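Local coordinates for ribokinase (Staphylococcus aureus, PDB 3RY7), which phosphorylates D-ribose at O-5 using ATP in a magnesium-dependent reaction, giving the D-ribose 5-phosphate used for nucleotide, histidine and tryptophan synthesis or in the pentose phosphate pathway, at residues Val13-Val19 / Gln96-Asn102; Ile148-Glu153 / Glu175-Ile180; His238-Tyr242 / Ile275-Lys280. All blocks are in the same frame, centred on the assembly; numbering follows the deposited sequence.

Interaction 1. Residues Val13-Val19 / Gln96-Asn102; sequences VDQFLTV and QAFITVN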
loop_
_atom_site.group_PDB
_atom_site.type_symbol
_atom_site.label_atom_id
_atom_site.label_comp_id
_atom_site.label_asym_id
_atom_site.label_seq_id
_atom_site.Cartn_x
_atom_site.Cartn_y
_atom_site.Cartn_z
ATOM N N VAL A 13 18.024 5.805 7.030
ATOM C CA VAL A 13 17.677 5.180 5.764
ATOM C C VAL A 13 17.517 3.684 6.021
ATOM O O VAL A 13 18.473 3.004 6.371
ATOM C CB VAL A 13 18.711 5.474 4.665
ATOM C CG1 VAL A 13 18.357 4.719 3.392
ATOM C CG2 VAL A 13 18.797 6.985 4.415
ATOM N N ASP A 14 16.286 3.192 5.893
ATOM C CA ASP A 14 16.003 1.773 6.088
ATOM C C ASP A 14 16.309 0.965 4.822
ATOM O O ASP A 14 15.738 1.211 3.771
ATOM C CB ASP A 14 14.530 1.575 6.457
ATOM C CG ASP A 14 14.161 2.179 7.813
ATOM O OD1 ASP A 14 15.064 2.600 8.578
ATOM O OD2 ASP A 14 12.950 2.218 8.110
ATOM N N GLN A 15 17.217 0.008 4.932
ATOM C CA GLN A 15 17.486 -0.916 3.842
ATOM C C GLN A 15 16.761 -2.235 4.010
ATOM O O GLN A 15 17.138 -3.052 4.842
ATOM C CB GLN A 15 18.964 -1.213 3.746
ATOM C CG GLN A 15 19.543 -0.728 2.459
ATOM C CD GLN A 15 19.841 0.736 2.538
ATOM O OE1 GLN A 15 19.450 1.516 1.674
ATOM N NE2 GLN A 15 20.529 1.124 3.595
ATOM N N PHE A 16 15.747 -2.450 3.187
ATOM C CA PHE A 16 14.942 -3.668 3.251
ATOM C C PHE A 16 15.379 -4.734 2.246
ATOM O O PHE A 16 15.421 -4.483 1.036
ATOM C CB PHE A 16 13.475 -3.329 3.015
ATOM C CG PHE A 16 12.815 -2.660 4.180
ATOM C CD1 PHE A 16 12.151 -3.416 5.139
ATOM C CD2 PHE A 16 12.850 -1.274 4.318
ATOM C CE1 PHE A 16 11.528 -2.806 6.216
ATOM C CE2 PHE A 16 12.228 -0.655 5.391
ATOM C CZ PHE A 16 11.563 -1.428 6.344
ATOM N N LEU A 17 15.695 -5.919 2.762
ATOM C CA LEU A 17 15.943 -7.101 1.941
ATOM C C LEU A 17 14.853 -8.131 2.202
ATOM O O LEU A 17 14.766 -8.677 3.304
ATOM C CB LEU A 17 17.286 -7.715 2.304
ATOM C CG LEU A 17 17.786 -8.854 1.410
ATOM C CD1 LEU A 17 18.151 -8.316 0.037
ATOM C CD2 LEU A 17 18.980 -9.552 2.048
ATOM N N THR A 18 14.012 -8.390 1.208
ATOM C CA THR A 18 12.955 -9.380 1.374
ATOM C C THR A 18 13.448 -10.747 0.938
ATOM O O THR A 18 13.797 -10.953 -0.221
ATOM C CB THR A 18 11.707 -9.040 0.564
ATOM O OG1 THR A 18 11.255 -7.726 0.902
ATOM C CG2 THR A 18 10.601 -10.043 0.859
ATOM N N VAL A 19 13.501 -11.672 1.885
ATOM C CA VAL A 19 13.822 -13.052 1.586
ATOM C C VAL A 19 12.573 -13.915 1.745
ATOM O O VAL A 19 11.480 -13.418 2.058
ATOM C CB VAL A 19 14.941 -13.580 2.494
ATOM C CG1 VAL A 19 16.119 -12.619 2.479
ATOM C CG2 VAL A 19 14.425 -13.762 3.912
ATOM N N GLN A 96 21.291 4.470 9.708
ATOM C CA GLN A 96 20.699 3.465 8.827
ATOM C C GLN A 96 20.160 2.255 9.587
ATOM O O GLN A 96 20.675 1.881 10.653
ATOM C CB GLN A 96 21.733 2.986 7.806
ATOM C CG GLN A 96 22.155 4.067 6.864
ATOM C CD GLN A 96 23.436 3.726 6.143
ATOM O OE1 GLN A 96 23.524 2.693 5.484
ATOM N NE2 GLN A 96 24.434 4.600 6.250
ATOM N N ALA A 97 19.129 1.635 9.026
ATOM C CA ALA A 97 18.649 0.368 9.549
ATOM C C ALA A 97 18.687 -0.692 8.450
ATOM O O ALA A 97 18.326 -0.436 7.291
ATOM C CB ALA A 97 17.236 0.516 10.114
ATOM N N PHE A 98 19.125 -1.881 8.828
ATOM C CA PHE A 98 19.217 -2.995 7.902
ATOM C C PHE A 98 18.219 -4.059 8.339
ATOM O O PHE A 98 18.381 -4.712 9.379
ATOM C CB PHE A 98 20.652 -3.496 7.872
ATOM C CG PHE A 98 21.663 -2.379 7.712
ATOM C CD1 PHE A 98 22.313 -1.844 8.812
ATOM C CD2 PHE A 98 21.925 -1.833 6.449
ATOM C CE1 PHE A 98 23.238 -0.804 8.667
ATOM C CE2 PHE A 98 22.845 -0.786 6.292
ATOM C CZ PHE A 98 23.500 -0.274 7.406
ATOM N N ILE A 99 17.167 -4.190 7.541
ATOM C CA ILE A 99 15.995 -4.981 7.890
ATOM C C ILE A 99 15.770 -6.144 6.912
ATOM O O ILE A 99 15.548 -5.926 5.713
ATOM C CB ILE A 99 14.749 -4.077 7.882
ATOM C CG1 ILE A 99 14.947 -2.915 8.871
ATOM C CG2 ILE A 99 13.507 -4.871 8.222
ATOM C CD1 ILE A 99 13.958 -1.777 8.707
ATOM N N THR A 100 15.839 -7.372 7.419
ATOM C CA THR A 100 15.556 -8.542 6.599
ATOM C C THR A 100 14.149 -9.063 6.889
ATOM O O THR A 100 13.863 -9.483 8.009
ATOM C CB THR A 100 16.574 -9.661 6.852
ATOM O OG1 THR A 100 17.898 -9.124 6.808
ATOM C CG2 THR A 100 16.442 -10.763 5.796
ATOM N N VAL A 101 13.275 -9.009 5.886
ATOM C CA VAL A 101 11.912 -9.516 5.985
ATOM C C VAL A 101 11.797 -10.940 5.414
ATOM O O VAL A 101 12.342 -11.225 4.349
ATOM C CB VAL A 101 10.967 -8.649 5.165
ATOM C CG1 VAL A 101 9.528 -9.046 5.425
ATOM C CG2 VAL A 101 11.200 -7.193 5.467
ATOM N N ASN A 102 11.091 -11.837 6.102
ATOM C CA ASN A 102 10.812 -13.149 5.503
ATOM C C ASN A 102 9.412 -13.262 4.897
ATOM O O ASN A 102 8.651 -12.287 4.884
ATOM C CB ASN A 102 11.137 -14.314 6.451
ATOM C CG ASN A 102 10.259 -14.345 7.696
ATOM O OD1 ASN A 102 9.221 -13.679 7.777
ATOM N ND2 ASN A 102 10.674 -15.147 8.672
#

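Interaction 2. Residues Ile148-Glu153 / Glu175-Ile180; sequences IISAFE and ELLSLI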
loop_
_atom_site.group_PDB
_atom_site.type_symbol
_atom_site.label_atom_id
_atom_site.label_comp_id
_atom_site.label_asym_id
_atom_site.label_seq_id
_atom_site.Cartn_x
_atom_site.Cartn_y
_atom_site.Cartn_z
ATOM N N ILE A 148 19.103 15.315 24.359
ATOM C CA ILE A 148 17.709 15.401 24.771
ATOM C C ILE A 148 17.582 16.242 26.061
ATOM O O ILE A 148 16.706 17.093 26.169
ATOM C CB ILE A 148 17.076 14.006 24.970
ATOM C CG1 ILE A 148 17.098 13.185 23.661
ATOM C CG2 ILE A 148 15.621 14.155 25.460
ATOM C CD1 ILE A 148 16.726 11.748 23.865
ATOM N N ILE A 149 18.476 16.006 27.015
ATOM C CA ILE A 149 18.493 16.785 28.260
ATOM C C ILE A 149 18.576 18.280 27.952
ATOM O O ILE A 149 17.830 19.101 28.504
ATOM C CB ILE A 149 19.654 16.362 29.168
ATOM C CG1 ILE A 149 19.373 14.992 29.782
ATOM C CG2 ILE A 149 19.867 17.385 30.279
ATOM C CD1 ILE A 149 20.571 14.410 30.529
ATOM N N SER A 150 19.446 18.636 27.018
ATOM C CA SER A 150 19.649 20.046 26.728
ATOM C C SER A 150 18.410 20.688 26.075
ATOM O O SER A 150 18.063 21.849 26.365
ATOM C CB SER A 150 20.919 20.234 25.891
ATOM O OG SER A 150 20.629 20.959 24.717
ATOM N N ALA A 151 17.733 19.929 25.212
ATOM C CA ALA A 151 16.523 20.424 24.567
ATOM C C ALA A 151 15.374 20.557 25.586
ATOM O O ALA A 151 14.578 21.493 25.522
ATOM C CB ALA A 151 16.122 19.507 23.421
ATOM N N PHE A 152 15.316 19.618 26.528
ATOM C CA PHE A 152 14.257 19.614 27.540
ATOM C C PHE A 152 14.508 20.698 28.605
ATOM O O PHE A 152 13.565 21.228 29.182
ATOM C CB PHE A 152 14.127 18.225 28.188
ATOM C CG PHE A 152 13.350 17.218 27.351
ATOM C CD1 PHE A 152 13.009 15.968 27.882
ATOM C CD2 PHE A 152 12.949 17.527 26.049
ATOM C CE1 PHE A 152 12.285 15.025 27.112
ATOM C CE2 PHE A 152 12.212 16.604 25.282
ATOM C CZ PHE A 152 11.884 15.347 25.814
ATOM N N GLU A 153 15.774 21.029 28.856
ATOM C CA GLU A 153 16.108 22.148 29.770
ATOM C C GLU A 153 15.618 23.472 29.212
ATOM O O GLU A 153 14.958 24.259 29.905
ATOM C CB GLU A 153 17.600 22.203 30.059
ATOM C CG GLU A 153 18.083 21.084 30.964
ATOM C CD GLU A 153 19.598 20.957 30.957
ATOM O OE1 GLU A 153 20.200 21.419 29.954
ATOM O OE2 GLU A 153 20.173 20.389 31.930
ATOM N N GLU A 175 18.766 13.344 35.717
ATOM C CA GLU A 175 18.915 14.614 35.025
ATOM C C GLU A 175 17.914 14.743 33.862
ATOM O O GLU A 175 17.480 15.848 33.523
ATOM C CB GLU A 175 20.360 14.769 34.544
ATOM C CG GLU A 175 20.724 16.153 34.028
ATOM C CD GLU A 175 22.197 16.240 33.618
ATOM O OE1 GLU A 175 22.499 16.834 32.551
ATOM O OE2 GLU A 175 23.055 15.698 34.361
ATOM N N LEU A 176 17.542 13.613 33.259
ATOM C CA LEU A 176 16.570 13.625 32.169
ATOM C C LEU A 176 15.169 13.360 32.703
ATOM O O LEU A 176 14.212 14.033 32.329
ATOM C CB LEU A 176 16.922 12.593 31.078
ATOM C CG LEU A 176 15.858 12.459 29.963
ATOM C CD1 LEU A 176 15.531 13.797 29.317
ATOM C CD2 LEU A 176 16.250 11.446 28.899
ATOM N N LEU A 177 15.057 12.352 33.561
ATOM C CA LEU A 177 13.752 11.943 34.076
ATOM C C LEU A 177 13.012 13.129 34.647
ATOM O O LEU A 177 11.799 13.254 34.485
ATOM C CB LEU A 177 13.905 10.856 35.141
ATOM C CG LEU A 177 14.370 9.530 34.541
ATOM C CD1 LEU A 177 14.724 8.528 35.637
ATOM C CD2 LEU A 177 13.301 8.992 33.598
ATOM N N SER A 178 13.757 14.017 35.290
ATOM C CA SER A 178 13.156 15.135 36.009
ATOM C C SER A 178 12.761 16.274 35.082
ATOM O O SER A 178 12.243 17.291 35.539
ATOM C CB SER A 178 14.138 15.661 37.057
ATOM O OG SER A 178 15.158 16.418 36.428
ATOM N N LEU A 179 13.023 16.113 33.785
ATOM C CA LEU A 179 12.696 17.143 32.809
ATOM C C LEU A 179 11.486 16.768 31.954
ATOM O O LEU A 179 11.035 17.560 31.124
ATOM C CB LEU A 179 13.903 17.402 31.893
ATOM C CG LEU A 179 15.207 17.848 32.565
ATOM C CD1 LEU A 179 16.332 18.102 31.521
ATOM C CD2 LEU A 179 14.944 19.093 33.401
ATOM N N ILE A 180 10.975 15.555 32.145
ATOM C CA ILE A 180 9.913 15.011 31.291
ATOM C C ILE A 180 8.528 15.307 31.834
ATOM O O ILE A 180 8.219 14.950 32.969
ATOM C CB ILE A 180 10.045 13.489 31.181
ATOM C CG1 ILE A 180 11.413 13.113 30.609
ATOM C CG2 ILE A 180 8.890 12.899 30.340
ATOM C CD1 ILE A 180 11.780 11.673 30.841
#

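Interaction 3. Residues His238-Tyr242 / Ile275-Lys280; sequences HIEAY and IDFGNK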
loop_
_atom_site.group_PDB
_atom_site.type_symbol
_atom_site.label_atom_id
_atom_site.label_comp_id
_atom_site.label_asym_id
_atom_site.label_seq_id
_atom_site.Cartn_x
_atom_site.Cartn_y
_atom_site.Cartn_z
ATOM N N HIS A 238 -7.995 3.299 30.878
ATOM C CA HIS A 238 -7.519 2.328 29.907
ATOM C C HIS A 238 -8.419 2.472 28.672
ATOM O O HIS A 238 -9.640 2.336 28.763
ATOM C CB HIS A 238 -7.600 0.926 30.511
ATOM C CG HIS A 238 -7.180 -0.175 29.582
ATOM N ND1 HIS A 238 -7.592 -0.245 28.267
ATOM C CD2 HIS A 238 -6.419 -1.275 29.797
ATOM C CE1 HIS A 238 -7.080 -1.327 27.706
ATOM N NE2 HIS A 238 -6.369 -1.972 28.614
ATOM N N ILE A 239 -7.825 2.798 27.527
ATOM C CA ILE A 239 -8.570 3.040 26.296
ATOM C C ILE A 239 -8.270 1.996 25.219
ATOM O O ILE A 239 -7.104 1.700 24.961
ATOM C CB ILE A 239 -8.248 4.427 25.719
ATOM C CG1 ILE A 239 -8.568 5.515 26.739
ATOM C CG2 ILE A 239 -8.997 4.664 24.415
ATOM C CD1 ILE A 239 -9.085 6.788 26.123
ATOM N N GLU A 240 -9.313 1.463 24.594
ATOM C CA GLU A 240 -9.177 0.440 23.571
ATOM C C GLU A 240 -8.624 0.974 22.256
ATOM O O GLU A 240 -8.901 2.115 21.845
ATOM C CB GLU A 240 -10.527 -0.246 23.326
ATOM C CG GLU A 240 -11.016 -1.072 24.506
ATOM C CD GLU A 240 -10.038 -2.170 24.875
ATOM O OE1 GLU A 240 -9.549 -2.859 23.954
ATOM O OE2 GLU A 240 -9.748 -2.342 26.081
ATOM N N ALA A 241 -7.849 0.118 21.600
ATOM C CA ALA A 241 -7.257 0.421 20.302
ATOM C C ALA A 241 -8.202 0.092 19.143
ATOM O O ALA A 241 -9.282 -0.469 19.339
ATOM C CB ALA A 241 -5.937 -0.343 20.142
ATOM N N TYR A 242 -7.786 0.447 17.934
ATOM C CA TYR A 242 -8.503 0.051 16.732
ATOM C C TYR A 242 -7.797 -1.147 16.093
ATOM O O TYR A 242 -7.531 -2.163 16.755
ATOM C CB TYR A 242 -8.558 1.213 15.745
ATOM C CG TYR A 242 -9.298 2.431 16.256
ATOM C CD1 TYR A 242 -10.292 3.022 15.494
ATOM C CD2 TYR A 242 -9.009 2.985 17.500
ATOM C CE1 TYR A 242 -10.977 4.134 15.945
ATOM C CE2 TYR A 242 -9.695 4.105 17.966
ATOM C CZ TYR A 242 -10.678 4.672 17.178
ATOM O OH TYR A 242 -11.382 5.774 17.604
ATOM N N ILE A 275 -5.713 10.697 22.794
ATOM C CA ILE A 275 -5.293 9.304 22.699
ATOM C C ILE A 275 -6.144 8.512 21.693
ATOM O O ILE A 275 -5.645 7.602 21.009
ATOM C CB ILE A 275 -5.303 8.629 24.079
ATOM C CG1 ILE A 275 -4.178 9.223 24.944
ATOM C CG2 ILE A 275 -5.166 7.115 23.941
ATOM C CD1 ILE A 275 -4.072 8.613 26.319
ATOM N N ASP A 276 -7.422 8.882 21.603
ATOM C CA ASP A 276 -8.343 8.290 20.641
ATOM C C ASP A 276 -7.906 8.615 19.214
ATOM O O ASP A 276 -7.746 7.724 18.372
ATOM C CB ASP A 276 -9.759 8.818 20.868
ATOM C CG ASP A 276 -10.749 8.255 19.865
ATOM O OD1 ASP A 276 -11.265 9.021 19.015
ATOM O OD2 ASP A 276 -10.980 7.033 19.922
ATOM N N PHE A 277 -7.731 9.907 18.958
ATOM C CA PHE A 277 -7.227 10.399 17.684
ATOM C C PHE A 277 -5.889 9.766 17.291
ATOM O O PHE A 277 -5.673 9.439 16.124
ATOM C CB PHE A 277 -7.075 11.906 17.750
ATOM C CG PHE A 277 -6.615 12.532 16.465
ATOM C CD1 PHE A 277 -7.539 12.964 15.518
ATOM C CD2 PHE A 277 -5.262 12.723 16.212
ATOM C CE1 PHE A 277 -7.125 13.561 14.329
ATOM C CE2 PHE A 277 -4.838 13.320 15.029
ATOM C CZ PHE A 277 -5.775 13.743 14.088
ATOM N N GLY A 278 -4.996 9.602 18.265
ATOM C CA GLY A 278 -3.713 8.965 18.024
ATOM C C GLY A 278 -3.889 7.516 17.608
ATOM O O GLY A 278 -3.189 7.013 16.726
ATOM N N ASN A 279 -4.820 6.831 18.263
ATOM C CA ASN A 279 -5.095 5.439 17.943
ATOM C C ASN A 279 -5.781 5.296 16.579
ATOM O O ASN A 279 -5.577 4.298 15.886
ATOM C CB ASN A 279 -5.895 4.763 19.061
ATOM C CG ASN A 279 -5.005 4.270 20.207
ATOM O OD1 ASN A 279 -3.887 3.791 19.986
ATOM N ND2 ASN A 279 -5.510 4.376 21.438
ATOM N N LYS A 280 -6.565 6.302 16.188
ATOM C CA LYS A 280 -7.129 6.337 14.840
ATOM C C LYS A 280 -6.007 6.415 13.815
ATOM O O LYS A 280 -5.840 5.507 12.990
ATOM C CB LYS A 280 -8.085 7.519 14.646
ATOM C CG LYS A 280 -9.505 7.273 15.153
ATOM C CD LYS A 280 -10.344 8.542 15.068
ATOM C CE LYS A 280 -11.634 8.425 15.883
ATOM N NZ LYS A 280 -12.420 9.702 15.896
HETATM O O HOH W 1 -9.078 4.391 21.002
HETATM O O HOH W 2 -5.306 1.811 16.742
#

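Interaction 1. Residues Val13-Val19 / Gln96-Asn102
Phe16 and Ile99 lie side by side across two parallel strands, 13-18 and 96-101, and illustrate how a strand register decides which side chains meet. Val13 stands level with Gln96, and the pairing continues without a break to Thr18 and Val101. Six backbone bonds hold it in the alternating pattern of a parallel pair: Gln15 gives its N-H to Ala97 and accepts that of Ile99, and Leu17 does the same with Ile99 and Val101. Asp14, Phe16, Ala97, Ile99 and Val101 share one face of the sheet; Gln15, Leu17, Phe98 and Thr100 share the other.

Ile99 can be followed outward. Its CB sits over the face of the Phe16 ring, 4.2 Å from the centroid, in a CH-pi contact. CG2 of Ile99, anti to its own backbone N, comes within 3.5 Å of Phe16 CE1. The other branch, extended at chi2 (165°), carries Ile99 CD1 to within 3.4 Å of Phe16 CZ, and this methyl also meets Asp14 CG at 4.1 Å. One face of the ring is thus packed by several carbons of a single isoleucine, while Val101 CG2 touches Phe16 CD1 in the ring plane, 3.9 Å away.

Beside this apolar patch, Asp14 OD1 lies 3.4 Å from Ala97 CB and is hydrogen-bonded to a glycerol. Val13 and Asp14 probably belong to the ribose-binding site, so the glycerol may mark that pocket. Lys288 of the second subunit makes a cation-pi contact with Phe16, so that this face also meets the second subunit. Within the chain, strands 12-18 and 95-101 are the inner pair of a four-stranded sheet, flanked by the antiparallel strands 36-40 and 107-112, the outermost of this chain.

Interaction 2. Residues Ile148-Glu153 / Glu175-Ile180
This is a buried apolar contact between helix 145-157 and the short helix 174-177 with the type I beta turn, Leu177 to Ile180, that overlaps its end. Both lie against the nine-stranded sheet, in the connections that link strand 136-140 to 161-165 and 161-165 to 182-183, the repeating beta-alpha-beta plan of this kinase family.

Phe152 is directed at the other segment from its CB, which packs on Leu179 CB at 3.8 Å, and its ring reaches further in, where Phe152 CD1 meets Leu176 CD1 at 3.6 Å and Ile180 CG1 comes to the ring edge. One face of the ring is filled from its own helix by Ile148 CG2, which sits 3.8 Å above the plane, over the centre. A turn away, Ile149 crosses Leu176 obliquely, with Ile149 CG1 against Leu176 CB at 3.7 Å. The CG2 branch of the same isoleucine, anti to its backbone N, is turned to Leu179 CD1 and to the Glu175 carboxylate. Leu179 CD1 in turn touches the aliphatic CG of Glu153 at 3.5 Å, so this one methyl meets both the isoleucine and the stem of the glutamate. Leu179 O is hydrogen-bonded to Thr162 OG1 of strand 161-165.

At the solvent-facing rim, Glu153 OE2 and Glu175 OE1 stand 4.3 Å apart, a like-charged pair whose mutual repulsion water probably weakens. The segments are joined by shape and burial of hydrocarbon, with neither hydrogen bond nor salt bridge between them, and the glutamates lend their methylene groups while carrying their charges at the edge.

Interaction 3. Residues His238-Tyr242 / Ile275-Lys280
Tyr242 reaches over helix 271-283 and gives its hydroxyl proton to Asp276, with Tyr242 OH 2.7 Å from Asp276 OD2. The bond arrives on the syn side of the carboxylate, 30° out of its plane. Two torsions make it possible: Tyr242 carries its ring beside the backbone N (chi1 -62°), and Asp276 holds its carboxylate anti to its own N (chi1 179°), bringing the acid round to the edge of the ring.

The other oxygen is used within the helix, where Lys280 NZ forms a salt bridge to Asp276 OD1 at 3.4 Å. The lysine chain is extended beyond CG and runs obliquely past the phenol: Lys280 CG lies 3.5 Å from Tyr242 CZ, and Lys280 CE 3.2 Å from Tyr242 OH. Asn279 CB packs at 3.9 Å on Tyr242 CD2. Asn279 probably contributes to the ATP site, and its ND2 is hydrogen-bonded to Thr228 OG1. A water joins the backbones, accepting from Tyr242 N and donating to Asn279 O at 2.6 Å.

Ile239 ends strand 236-239, which pairs with strand 228-231. On the helix, Ile275 touches Phe230 of strand 228-231 and Phe260 of helix 252-263, and Val301 and Val304 of the second subunit pack on Lys280 and Tyr242 respectively.

The three contacts follow one another along the chain, each closing before the next opens. Interactions 2 and 3 both lie at the nine-stranded sheet: interaction 2 involves helical connections between its inner parallel strands, interaction 3 its outermost strand 236-239, and their centres are 27 Å apart. Interaction 1 lies in the separate four-stranded sheet, 33 Å from interaction 2 and 29 Å from interaction 3 between centres, and on the opposite side of the chain's centre from interaction 2. None touches another. Residues that probably bind ribose fall in interaction 1 and one that probably binds ATP in interaction 3, while interaction 2 is structural packing; the second subunit reaches interactions 1 and 3.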